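PDB 3T66: nickel ABC transporter (Nickel-binding protein) from Bacillus halodurans, which probably serves as the solute-binding component of an ABC importer, capturing nickel or a peptide-like ligand outside the cell for delivery to the membrane transporter. Local coordinates for residues P36-I41 with Y478-N483; N24-H29 with F162-F167; T401-G406 with E417-I422; T241-M246 with Y384-S389. All blocks are in the same frame, centred on the assembly; numbering follows the deposited sequence.

Contact 1. Residues P36-I41 with Y478-N483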
loop_
_atom_site.group_PDB
_atom_site.type_symbol
_atom_site.label_atom_id
_atom_site.label_comp_id
_atom_site.label_asym_id
_atom_site.label_seq_id
_atom_site.Cartn_x
_atom_site.Cartn_y
_atom_site.Cartn_z
ATOM N N PRO A 36 5.984 -7.566 14.451
ATOM C CA PRO A 36 5.137 -7.770 15.629
ATOM C C PRO A 36 3.679 -7.992 15.289
ATOM O O PRO A 36 3.080 -8.987 15.725
ATOM C CB PRO A 36 5.321 -6.476 16.392
ATOM C CG PRO A 36 6.794 -6.171 16.133
ATOM C CD PRO A 36 7.038 -6.565 14.701
ATOM N N VAL A 37 3.116 -7.098 14.492
ATOM C CA VAL A 37 1.731 -7.220 14.074
ATOM C C VAL A 37 1.548 -8.400 13.123
ATOM O O VAL A 37 0.540 -9.128 13.222
ATOM C CB VAL A 37 1.207 -5.906 13.463
ATOM C CG1 VAL A 37 -0.192 -6.076 12.856
ATOM C CG2 VAL A 37 1.168 -4.848 14.519
ATOM N N ARG A 38 2.520 -8.606 12.239
ATOM C CA ARG A 38 2.430 -9.705 11.267
ATOM C C ARG A 38 2.384 -11.108 11.892
ATOM O O ARG A 38 1.692 -12.016 11.403
ATOM C CB ARG A 38 3.497 -9.588 10.193
ATOM C CG ARG A 38 3.213 -8.387 9.315
ATOM C CD ARG A 38 4.279 -8.122 8.272
ATOM N NE ARG A 38 4.145 -6.771 7.724
ATOM C CZ ARG A 38 4.500 -6.412 6.494
ATOM N NH1 ARG A 38 4.978 -7.302 5.658
ATOM N NH2 ARG A 38 4.337 -5.167 6.086
ATOM N N ALA A 39 3.071 -11.263 13.007
ATOM C CA ALA A 39 3.148 -12.550 13.646
ATOM C C ALA A 39 2.071 -12.655 14.688
ATOM O O ALA A 39 1.938 -13.680 15.334
ATOM C CB ALA A 39 4.524 -12.760 14.270
ATOM N N GLY A 40 1.320 -11.580 14.870
ATOM C CA GLY A 40 0.156 -11.604 15.756
ATOM C C GLY A 40 0.529 -11.485 17.224
ATOM O O GLY A 40 -0.144 -12.058 18.088
ATOM N N ILE A 41 1.593 -10.740 17.506
ATOM C CA ILE A 41 1.929 -10.425 18.891
ATOM C C ILE A 41 1.126 -9.206 19.351
ATOM O O ILE A 41 0.725 -9.075 20.532
ATOM C CB ILE A 41 3.441 -10.119 19.049
ATOM C CG1 ILE A 41 4.257 -11.341 18.656
ATOM C CG2 ILE A 41 3.760 -9.757 20.453
ATOM C CD1 ILE A 41 5.541 -11.038 18.002
ATOM N N TYR A 478 -0.630 -6.069 6.303
ATOM C CA TYR A 478 -0.254 -5.915 7.683
ATOM C C TYR A 478 -0.638 -7.155 8.412
ATOM O O TYR A 478 -0.131 -7.428 9.478
ATOM C CB TYR A 478 -0.971 -4.752 8.323
ATOM C CG TYR A 478 -0.610 -3.425 7.725
ATOM C CD1 TYR A 478 0.600 -3.239 7.069
ATOM C CD2 TYR A 478 -1.490 -2.333 7.826
ATOM C CE1 TYR A 478 0.920 -2.010 6.510
ATOM C CE2 TYR A 478 -1.173 -1.088 7.269
ATOM C CZ TYR A 478 0.037 -0.931 6.618
ATOM O OH TYR A 478 0.357 0.303 6.070
ATOM N N TYR A 479 -1.531 -7.930 7.832
ATOM C CA TYR A 479 -2.117 -9.007 8.576
ATOM C C TYR A 479 -1.820 -10.327 7.940
ATOM O O TYR A 479 -2.099 -10.546 6.767
ATOM C CB TYR A 479 -3.608 -8.786 8.730
ATOM C CG TYR A 479 -3.886 -7.405 9.158
ATOM C CD1 TYR A 479 -3.469 -6.958 10.382
ATOM C CD2 TYR A 479 -4.510 -6.517 8.324
ATOM C CE1 TYR A 479 -3.702 -5.660 10.786
ATOM C CE2 TYR A 479 -4.738 -5.207 8.726
ATOM C CZ TYR A 479 -4.328 -4.805 9.955
ATOM O OH TYR A 479 -4.528 -3.520 10.360
ATOM N N MET A 480 -1.222 -11.206 8.736
ATOM C CA MET A 480 -0.818 -12.503 8.260
ATOM C C MET A 480 -1.125 -13.510 9.317
ATOM O O MET A 480 -2.024 -14.310 9.127
ATOM C CB MET A 480 0.641 -12.465 7.913
ATOM C CG MET A 480 0.943 -11.200 7.142
ATOM S SD MET A 480 2.495 -11.342 6.343
ATOM C CE MET A 480 2.654 -9.715 5.574
ATOM N N ILE A 481 -0.455 -13.479 10.459
ATOM C CA ILE A 481 -0.777 -14.508 11.437
ATOM C C ILE A 481 -1.902 -13.930 12.283
ATOM O O ILE A 481 -1.793 -12.783 12.697
ATOM C CB ILE A 481 0.477 -14.968 12.283
ATOM C CG1 ILE A 481 1.586 -15.613 11.425
ATOM C CG2 ILE A 481 0.062 -15.929 13.389
ATOM C CD1 ILE A 481 1.119 -16.697 10.494
ATOM N N THR A 482 -2.985 -14.695 12.481
ATOM C CA THR A 482 -4.241 -14.224 13.139
ATOM C C THR A 482 -4.998 -15.378 13.774
ATOM O O THR A 482 -4.817 -16.519 13.393
ATOM C CB THR A 482 -5.253 -13.576 12.136
ATOM O OG1 THR A 482 -5.958 -14.587 11.403
ATOM C CG2 THR A 482 -4.568 -12.700 11.138
ATOM N N ASN A 483 -5.906 -15.090 14.691
ATOM C CA ASN A 483 -6.695 -16.137 15.359
ATOM C C ASN A 483 -7.491 -17.034 14.417
ATOM O O ASN A 483 -7.904 -18.107 14.771
ATOM C CB ASN A 483 -7.623 -15.527 16.414
ATOM C CG ASN A 483 -8.596 -14.493 15.835
ATOM O OD1 ASN A 483 -8.487 -14.059 14.678
ATOM N ND2 ASN A 483 -9.569 -14.094 16.653
#
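Ile481 gives its backbone N-H to the carbonyl of Arg38, with Ile481 N 2.8 Å from Arg38 O and the donor close to the continuation of the C=O bond (163° at the oxygen). This is the one hydrogen bond between the segments, and it takes up a carbonyl at the C-terminal end of helix 35-38. The helix closes there in a Schellman motif. Gly40 N returns to Val37 O at 3.1 Å and Ile41 N to Pro36 O, while the positive phi of Gly40 (79°) suits a residue without a side chain.

Van der Waals contacts flank this bond. Val37 has CG1 anti to its backbone N (chi1 173°), which brings that methyl 4.1 Å from Tyr479 CE1. The methyl Ile481 CG2 rests against the carbonyl oxygen of Ala39, 3.5 Å from Ala39 O.

The third element is Arg38 itself. Its extended chain runs alongside Met480, Met480 CE lying 3.5 Å from Arg38 CD, and the guanidinium NH2 comes to the edge of the Tyr478 ring, 4.3 Å from Tyr478 CD1. Cutting Arg38 back to an alanine would probably leave the Met480 methyl without its aliphatic neighbour and the edge of the Tyr478 ring without the guanidinium.

Three strands pack against this contact: Phe17 and Phe19 of 14-19 touch Met480, Phe193 of 190-195 meets Arg38, Ala39 and Ile481, and Leu175 of 172-177 packs on Ala39.

Contact 2. Residues N24-H29 with F162-F167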
loop_
_atom_site.group_PDB
_atom_site.type_symbol
_atom_site.label_atom_id
_atom_site.label_comp_id
_atom_site.label_asym_id
_atom_site.label_seq_id
_atom_site.Cartn_x
_atom_site.Cartn_y
_atom_site.Cartn_z
ATOM N N ASN A 24 16.240 -7.866 13.422
ATOM C CA ASN A 24 16.985 -8.245 14.630
ATOM C C ASN A 24 16.330 -7.624 15.838
ATOM O O ASN A 24 16.869 -7.655 16.965
ATOM C CB ASN A 24 18.435 -7.731 14.602
ATOM C CG ASN A 24 19.253 -8.268 13.444
ATOM O OD1 ASN A 24 18.854 -9.173 12.711
ATOM N ND2 ASN A 24 20.433 -7.699 13.292
ATOM N N SER A 25 15.192 -6.995 15.570
ATOM C CA SER A 25 14.456 -6.321 16.609
ATOM C C SER A 25 13.011 -6.728 16.534
ATOM O O SER A 25 12.540 -7.118 15.483
ATOM C CB SER A 25 14.582 -4.829 16.466
ATOM O OG SER A 25 13.888 -4.236 17.535
ATOM N N LEU A 26 12.329 -6.687 17.666
ATOM C CA LEU A 26 10.885 -6.830 17.662
ATOM C C LEU A 26 10.310 -5.677 18.447
ATOM O O LEU A 26 9.224 -5.765 19.019
ATOM C CB LEU A 26 10.423 -8.177 18.241
ATOM C CG LEU A 26 10.801 -9.435 17.457
ATOM C CD1 LEU A 26 10.552 -10.694 18.253
ATOM C CD2 LEU A 26 10.045 -9.512 16.202
ATOM N N ASP A 27 11.029 -4.578 18.486
ATOM C CA ASP A 27 10.419 -3.414 19.040
ATOM C C ASP A 27 9.402 -2.818 18.040
ATOM O O ASP A 27 9.807 -2.147 17.075
ATOM C CB ASP A 27 11.480 -2.412 19.382
ATOM C CG ASP A 27 10.923 -1.233 20.091
ATOM O OD1 ASP A 27 11.721 -0.513 20.712
ATOM O OD2 ASP A 27 9.685 -1.024 20.048
ATOM N N PRO A 28 8.083 -3.019 18.278
ATOM C CA PRO A 28 7.099 -2.546 17.293
ATOM C C PRO A 28 7.243 -1.065 17.002
ATOM O O PRO A 28 6.751 -0.572 15.996
ATOM C CB PRO A 28 5.777 -2.801 17.993
ATOM C CG PRO A 28 6.106 -2.690 19.425
ATOM C CD PRO A 28 7.428 -3.371 19.541
ATOM N N HIS A 29 7.932 -0.365 17.880
ATOM C CA HIS A 29 8.151 1.050 17.677
ATOM C C HIS A 29 9.323 1.445 16.792
ATOM O O HIS A 29 9.182 2.357 15.997
ATOM C CB HIS A 29 8.193 1.779 19.008
ATOM C CG HIS A 29 6.907 1.678 19.756
ATOM N ND1 HIS A 29 6.808 1.905 21.110
ATOM C CD2 HIS A 29 5.668 1.323 19.339
ATOM C CE1 HIS A 29 5.559 1.714 21.495
ATOM N NE2 HIS A 29 4.847 1.356 20.439
ATOM N N PHE A 162 -1.062 -14.189 19.746
ATOM C CA PHE A 162 0.125 -15.047 19.985
ATOM C C PHE A 162 1.116 -14.365 20.838
ATOM O O PHE A 162 1.537 -13.258 20.548
ATOM C CB PHE A 162 0.780 -15.606 18.698
ATOM C CG PHE A 162 -0.094 -16.535 18.006
ATOM C CD1 PHE A 162 -0.260 -17.803 18.480
ATOM C CD2 PHE A 162 -0.877 -16.112 16.979
ATOM C CE1 PHE A 162 -1.161 -18.662 17.898
ATOM C CE2 PHE A 162 -1.793 -16.954 16.372
ATOM C CZ PHE A 162 -1.942 -18.229 16.831
ATOM N N ALA A 163 1.478 -14.999 21.921
ATOM C CA ALA A 163 2.518 -14.413 22.699
ATOM C C ALA A 163 3.879 -14.975 22.252
ATOM O O ALA A 163 3.987 -16.062 21.685
ATOM C CB ALA A 163 2.282 -14.613 24.179
ATOM N N LEU A 164 4.915 -14.194 22.536
ATOM C CA LEU A 164 6.251 -14.501 22.112
ATOM C C LEU A 164 6.866 -15.515 23.057
ATOM O O LEU A 164 6.840 -15.324 24.249
ATOM C CB LEU A 164 7.042 -13.207 22.093
ATOM C CG LEU A 164 8.494 -13.314 21.667
ATOM C CD1 LEU A 164 8.645 -13.950 20.305
ATOM C CD2 LEU A 164 8.947 -11.878 21.635
ATOM N N GLU A 165 7.405 -16.600 22.521
ATOM C CA GLU A 165 8.007 -17.619 23.364
ATOM C C GLU A 165 9.507 -17.418 23.413
ATOM O O GLU A 165 10.082 -17.504 24.485
ATOM C CB GLU A 165 7.696 -19.028 22.845
ATOM C CG GLU A 165 7.886 -20.127 23.876
ATOM C CD GLU A 165 8.524 -21.388 23.290
ATOM O OE1 GLU A 165 9.760 -21.395 23.042
ATOM O OE2 GLU A 165 7.784 -22.384 23.090
ATOM N N SER A 166 10.105 -17.137 22.243
ATOM C CA SER A 166 11.554 -17.199 21.999
ATOM C C SER A 166 11.878 -16.358 20.786
ATOM O O SER A 166 11.069 -16.241 19.873
ATOM C CB SER A 166 12.011 -18.644 21.682
ATOM O OG SER A 166 12.478 -18.785 20.331
ATOM N N PHE A 167 13.106 -15.854 20.738
ATOM C CA PHE A 167 13.536 -15.059 19.592
ATOM C C PHE A 167 15.026 -15.192 19.234
ATOM O O PHE A 167 15.915 -15.121 20.077
ATOM C CB PHE A 167 13.157 -13.592 19.799
ATOM C CG PHE A 167 13.499 -12.710 18.638
ATOM C CD1 PHE A 167 13.215 -13.107 17.345
ATOM C CD2 PHE A 167 14.091 -11.467 18.850
ATOM C CE1 PHE A 167 13.526 -12.300 16.285
ATOM C CE2 PHE A 167 14.422 -10.659 17.794
ATOM C CZ PHE A 167 14.125 -11.084 16.505
#
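A CH-pi contact between Leu26 and Phe167 joins the loop after strand 14-19 to a bulged beta hairpin, strands 162-168 and 172-177, in a solute-binding protein of family 5. The classic beta bulge lies at Glu165 and Ser166, which both face Glu174 of the partner strand. The extra residue interrupts the usual alternation, and Leu164 and Phe167, three positions apart, can therefore both point toward the loop.

The two principal side chains approach from opposite directions. Phe167 holds CG anti to its backbone N (chi1 -177°), which extends the ring out from the strand to present a face to the loop. Leu26 CD1 sits over that face, 3.5 Å from the centroid of the Phe167 ring and only 9° off its normal, and the branch carbon Leu26 CG follows at 3.8 Å from Phe167 CZ. A branched leucine suits this place because one methyl can centre on the ring while the branch carbon follows it toward the CE2-CZ side. Backbone atoms of the loop fill in at the ring edge, with Asn24 O 4.0 Å from Phe167 CE2.

The loop has its own support. Ser25 OG accepts from Asp27 N at 3.0 Å in an ST turn, and Asp27 forms a salt bridge with Arg98. Leu173 of the second hairpin strand touches both Leu26 and Phe167. The methyl Leu26 CD1 also meets the other residue of the strand that points toward the loop, lying 3.9 Å from Leu164 CD2.

Contact 3. Residues T401-G406 with E417-I422; sequences TYHPTG and ELTGII
His403 and Thr419 bring their CA atoms to 5.7 Å where the chain leaves helix 395-402 and enters a type I beta turn from His403 to Gly406, set against the first turns of helix 416-426. No hydrogen bond joins the segments; side chains do the work. Tyr402 offers its CB, 3.6 Å from Ile422 CD1 and 3.9 Å from Leu418 CD2, so two branched aliphatic residues one helical turn apart receive it. Two helices consecutive in the chain pack here, the C-terminal end of 395-402 against one side of 416-426. His403 has CG anti to the backbone N (chi1 -176°), and its ring lies across Thr419, His403 NE2 being 3.9 Å from Thr419 CG2. On its other nitrogen, Thr405 N approaches within the ring plane and donates a hydrogen bond to His403 ND1 at 2.7 Å, fixing the rotation of the imidazole. A valine in place of His403 would probably leave Thr405 N without this acceptor and the Thr419 methyl less covered. Pro404 reaches toward Thr419, with Pro404 CG 4.1 Å from Thr419 CG2, while the Thr419 hydroxyl is hydrogen-bonded to Asp415 O. Tyr402 turns its own hydroxyl to that of Tyr397.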
loop_
_atom_site.group_PDB
_atom_site.type_symbol
_atom_site.label_atom_id
_atom_site.label_comp_id
_atom_site.label_asym_id
_atom_site.label_seq_id
_atom_site.Cartn_x
_atom_site.Cartn_y
_atom_site.Cartn_z
ATOM N N THR A 401 0.394 14.703 -4.918
ATOM C CA THR A 401 0.678 14.540 -6.346
ATOM C C THR A 401 -0.041 15.546 -7.276
ATOM O O THR A 401 0.334 15.734 -8.460
ATOM C CB THR A 401 0.391 13.088 -6.735
ATOM O OG1 THR A 401 1.019 12.230 -5.759
ATOM C CG2 THR A 401 0.923 12.777 -8.090
ATOM N N TYR A 402 -1.056 16.215 -6.729
ATOM C CA TYR A 402 -1.971 16.979 -7.547
ATOM C C TYR A 402 -2.126 18.413 -7.117
ATOM O O TYR A 402 -2.375 19.269 -7.941
ATOM C CB TYR A 402 -3.321 16.289 -7.542
ATOM C CG TYR A 402 -3.263 14.954 -8.208
ATOM C CD1 TYR A 402 -3.103 14.867 -9.599
ATOM C CD2 TYR A 402 -3.347 13.779 -7.463
ATOM C CE1 TYR A 402 -3.042 13.646 -10.242
ATOM C CE2 TYR A 402 -3.284 12.545 -8.082
ATOM C CZ TYR A 402 -3.133 12.484 -9.485
ATOM O OH TYR A 402 -3.067 11.272 -10.140
ATOM N N HIS A 403 -2.001 18.691 -5.828
ATOM C CA HIS A 403 -2.163 20.065 -5.403
ATOM C C HIS A 403 -0.955 20.894 -5.836
ATOM O O HIS A 403 0.164 20.416 -5.747
ATOM C CB HIS A 403 -2.376 20.154 -3.915
ATOM C CG HIS A 403 -2.644 21.539 -3.450
ATOM N ND1 HIS A 403 -1.676 22.524 -3.464
ATOM C CD2 HIS A 403 -3.769 22.121 -2.984
ATOM C CE1 HIS A 403 -2.194 23.653 -3.020
ATOM N NE2 HIS A 403 -3.459 23.433 -2.708
ATOM N N PRO A 404 -1.181 22.130 -6.340
ATOM C CA PRO A 404 -0.087 23.064 -6.696
ATOM C C PRO A 404 1.098 23.024 -5.721
ATOM O O PRO A 404 2.231 22.989 -6.152
ATOM C CB PRO A 404 -0.767 24.448 -6.634
ATOM C CG PRO A 404 -2.278 24.181 -6.776
ATOM C CD PRO A 404 -2.500 22.676 -6.731
ATOM N N THR A 405 0.818 23.004 -4.420
ATOM C CA THR A 405 1.829 23.014 -3.369
ATOM C C THR A 405 2.442 21.623 -3.124
ATOM O O THR A 405 3.378 21.471 -2.351
ATOM C CB THR A 405 1.194 23.540 -2.042
ATOM N N GLY A 406 1.897 20.619 -3.757
ATOM C CA GLY A 406 2.233 19.280 -3.379
ATOM C C GLY A 406 3.672 18.874 -3.473
ATOM O O GLY A 406 4.335 19.109 -4.440
ATOM N N GLU A 417 -10.131 23.417 -10.582
ATOM C CA GLU A 417 -11.270 22.580 -10.172
ATOM C C GLU A 417 -10.833 21.468 -9.181
ATOM O O GLU A 417 -11.306 21.428 -8.043
ATOM C CB GLU A 417 -12.049 22.034 -11.383
ATOM C CG GLU A 417 -12.814 20.746 -11.110
ATOM C CD GLU A 417 -13.971 20.492 -12.082
ATOM O OE1 GLU A 417 -15.065 20.174 -11.573
ATOM O OE2 GLU A 417 -13.807 20.592 -13.336
ATOM N N LEU A 418 -9.906 20.613 -9.618
ATOM C CA LEU A 418 -9.183 19.681 -8.757
ATOM C C LEU A 418 -8.654 20.271 -7.441
ATOM O O LEU A 418 -8.973 19.783 -6.356
ATOM C CB LEU A 418 -8.021 19.037 -9.519
ATOM C CG LEU A 418 -7.321 17.853 -8.858
ATOM C CD1 LEU A 418 -8.300 16.810 -8.382
ATOM C CD2 LEU A 418 -6.388 17.211 -9.848
ATOM N N THR A 419 -7.840 21.303 -7.533
ATOM C CA THR A 419 -7.418 21.974 -6.353
ATOM C C THR A 419 -8.598 22.328 -5.459
ATOM O O THR A 419 -8.504 22.276 -4.211
ATOM C CB THR A 419 -6.642 23.156 -6.737
ATOM O OG1 THR A 419 -5.537 22.686 -7.531
ATOM C CG2 THR A 419 -6.160 23.944 -5.463
ATOM N N GLY A 420 -9.725 22.629 -6.099
ATOM C CA GLY A 420 -10.959 22.902 -5.366
ATOM C C GLY A 420 -11.240 21.757 -4.405
ATOM O O GLY A 420 -11.393 21.934 -3.188
ATOM N N ILE A 421 -11.276 20.559 -4.966
ATOM C CA ILE A 421 -11.725 19.408 -4.231
ATOM C C ILE A 421 -10.722 19.115 -3.151
ATOM O O ILE A 421 -11.080 18.967 -1.981
ATOM C CB ILE A 421 -11.919 18.223 -5.157
ATOM C CG1 ILE A 421 -12.868 18.608 -6.292
ATOM C CG2 ILE A 421 -12.504 17.079 -4.379
ATOM C CD1 ILE A 421 -12.975 17.587 -7.400
ATOM N N ILE A 422 -9.456 19.080 -3.537
ATOM C CA ILE A 422 -8.405 18.694 -2.588
ATOM C C ILE A 422 -8.445 19.637 -1.406
ATOM O O ILE A 422 -8.407 19.195 -0.272
ATOM C CB ILE A 422 -6.994 18.544 -3.230
ATOM C CG1 ILE A 422 -7.030 17.397 -4.250
ATOM C CG2 ILE A 422 -5.922 18.326 -2.143
ATOM C CD1 ILE A 422 -5.978 17.472 -5.355
#

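Contact 4. Residues T241-M246 with Y384-S389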
loop_
_atom_site.group_PDB
_atom_site.type_symbol
_atom_site.label_atom_id
_atom_site.label_comp_id
_atom_site.label_asym_id
_atom_site.label_seq_id
_atom_site.Cartn_x
_atom_site.Cartn_y
_atom_site.Cartn_z
ATOM N N THR A 241 0.222 1.229 -7.108
ATOM C CA THR A 241 -0.279 1.225 -8.462
ATOM C C THR A 241 0.875 1.648 -9.324
ATOM O O THR A 241 1.628 2.566 -8.939
ATOM C CB THR A 241 -1.495 2.190 -8.635
ATOM O OG1 THR A 241 -2.645 1.635 -7.989
ATOM C CG2 THR A 241 -1.876 2.411 -10.118
ATOM N N HIS A 242 1.038 0.986 -10.471
ATOM C CA HIS A 242 2.005 1.493 -11.426
ATOM C C HIS A 242 1.360 2.429 -12.394
ATOM O O HIS A 242 0.227 2.201 -12.790
ATOM C CB HIS A 242 2.681 0.372 -12.196
ATOM C CG HIS A 242 3.537 -0.486 -11.341
ATOM N ND1 HIS A 242 4.195 0.005 -10.234
ATOM C CD2 HIS A 242 3.818 -1.805 -11.401
ATOM C CE1 HIS A 242 4.869 -0.977 -9.663
ATOM N NE2 HIS A 242 4.659 -2.084 -10.354
ATOM N N ASN A 243 2.085 3.455 -12.802
ATOM C CA ASN A 243 1.570 4.339 -13.815
ATOM C C ASN A 243 2.641 4.962 -14.664
ATOM O O ASN A 243 3.826 4.974 -14.308
ATOM C CB ASN A 243 0.790 5.473 -13.145
ATOM C CG ASN A 243 1.644 6.275 -12.189
ATOM O OD1 ASN A 243 2.684 6.819 -12.558
ATOM N ND2 ASN A 243 1.211 6.342 -10.936
ATOM N N LEU A 244 2.209 5.515 -15.781
ATOM C CA LEU A 244 2.987 6.545 -16.471
ATOM C C LEU A 244 2.629 7.901 -15.879
ATOM O O LEU A 244 1.583 8.459 -16.204
ATOM C CB LEU A 244 2.686 6.568 -17.979
ATOM C CG LEU A 244 2.939 5.303 -18.788
ATOM C CD1 LEU A 244 2.631 5.531 -20.251
ATOM C CD2 LEU A 244 4.357 4.929 -18.581
ATOM N N THR A 245 3.485 8.430 -15.016
ATOM C CA THR A 245 3.327 9.808 -14.568
ATOM C C THR A 245 3.774 10.786 -15.673
ATOM O O THR A 245 4.913 10.697 -16.154
ATOM C CB THR A 245 4.141 10.065 -13.296
ATOM O OG1 THR A 245 3.619 9.272 -12.219
ATOM C CG2 THR A 245 4.110 11.552 -12.915
ATOM N N MET A 246 2.890 11.719 -16.036
ATOM C CA MET A 246 3.103 12.717 -17.109
ATOM C C MET A 246 3.692 14.041 -16.642
ATOM O O MET A 246 3.614 14.366 -15.466
ATOM C CB MET A 246 1.776 12.997 -17.794
ATOM C CG MET A 246 1.108 11.720 -18.231
ATOM S SD MET A 246 -0.495 12.016 -18.924
ATOM C CE MET A 246 -0.879 10.411 -19.621
ATOM N N TYR A 384 6.485 5.173 -13.446
ATOM C CA TYR A 384 6.557 5.437 -11.982
ATOM C C TYR A 384 5.707 4.478 -11.170
ATOM O O TYR A 384 5.090 3.568 -11.739
ATOM C CB TYR A 384 6.040 6.823 -11.678
ATOM C CG TYR A 384 6.540 7.448 -10.400
ATOM C CD1 TYR A 384 7.872 7.391 -10.050
ATOM C CD2 TYR A 384 5.680 8.158 -9.573
ATOM C CE1 TYR A 384 8.347 8.014 -8.889
ATOM C CE2 TYR A 384 6.139 8.796 -8.404
ATOM C CZ TYR A 384 7.481 8.717 -8.072
ATOM O OH TYR A 384 7.959 9.341 -6.935
ATOM N N SER A 385 5.639 4.710 -9.851
ATOM C CA SER A 385 4.931 3.805 -8.912
ATOM C C SER A 385 4.629 4.463 -7.574
ATOM O O SER A 385 5.505 5.036 -6.991
ATOM C CB SER A 385 5.783 2.542 -8.676
ATOM O OG SER A 385 5.111 1.537 -7.937
ATOM N N ASN A 386 3.401 4.368 -7.082
ATOM C CA ASN A 386 3.062 4.893 -5.744
ATOM C C ASN A 386 2.192 3.933 -4.980
ATOM O O ASN A 386 1.446 3.145 -5.583
ATOM C CB ASN A 386 2.218 6.153 -5.838
ATOM C CG ASN A 386 2.560 7.026 -7.030
ATOM O OD1 ASN A 386 3.482 7.849 -6.947
ATOM N ND2 ASN A 386 1.780 6.890 -8.136
ATOM N N VAL A 387 2.243 4.011 -3.651
ATOM C CA VAL A 387 1.145 3.441 -2.840
ATOM C C VAL A 387 0.194 4.596 -2.619
ATOM O O VAL A 387 0.591 5.607 -2.051
ATOM C CB VAL A 387 1.568 2.963 -1.476
ATOM C CG1 VAL A 387 0.549 2.011 -0.988
ATOM C CG2 VAL A 387 2.891 2.294 -1.532
ATOM N N THR A 388 -1.052 4.451 -3.077
ATOM C CA THR A 388 -1.951 5.602 -3.221
ATOM C C THR A 388 -2.907 5.755 -2.022
ATOM O O THR A 388 -3.467 6.846 -1.784
ATOM C CB THR A 388 -2.749 5.511 -4.520
ATOM O OG1 THR A 388 -3.638 4.418 -4.423
ATOM C CG2 THR A 388 -1.864 5.238 -5.654
ATOM N N SER A 389 -3.084 4.666 -1.275
ATOM C CA SER A 389 -4.041 4.634 -0.189
ATOM C C SER A 389 -3.494 3.733 0.919
ATOM O O SER A 389 -4.008 2.625 1.180
ATOM C CB SER A 389 -5.363 4.138 -0.709
ATOM O OG SER A 389 -5.166 2.920 -1.385
#
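Thr241 and Asn386 form a hydrogen-bonded antiparallel pair, Thr241 N to Asn386 O at 2.7 Å and Asn386 N to Thr241 O at 3.1 Å. Asn243 and Tyr384 repeat the pattern, though unevenly: Tyr384 N meets Asn243 O almost head-on at 2.8 Å, whereas Asn243 N reaches Tyr384 O from well above the carbonyl plane (49° out of it). These four side chains start from one face of the sheet, those of the intervening non-hydrogen-bonded pair, His242 and Ser385, from the opposite one. Ser385 OG lies in the plane of the imidazole, where His242 ND1 donates a weak bond of 2.9 Å; the firmer partner of this hydroxyl is Arg240. Packing is also close where Thr245 OG1 donates to Asn243 OD1 at 2.6 Å, both oxygens lying 3.5 Å from Tyr384 CB.

Beyond this the contact thins. The Tyr384 ring leads off from the partner strand and stays partly exposed, which an aromatic residue with a polar tip tolerates well. Val387 points away from the partner strand and is exposed, and past it Thr388 CG2 only grazes Thr241 CB at 4.3 Å. The N-to-C directions of the two short segments make 135°, 45° short of exactly antiparallel.

Strand 240-246 lies between 381-387 and 451-464, bonded to the latter through His242 and Leu244, while Val262 of helix 256-265 covers Leu244 and Met246.

How the contacts relate
From the N terminus the chain first lays down 24-29 and then 36-41, the opening segments of contacts 2 and 1. Strand 162-168 returns to close contact 2, joining it to the loop after strand 14-19; contact 1 waits for 478-483, tying the end of helix 35-38 to the C-terminal loop, so the two cross. They also touch, Gly40 O lying 2.9 Å from Phe162 N in a probable hydrogen bond. Contact 4 pairs strand 240-246 with strand 381-387, which helix 395-402 of contact 3 follows in the chain. Both fall within the long span of contact 1. Contact 3, a short closure between consecutive helices, lies on the opposite side of the chain's centre from contacts 1 and 2.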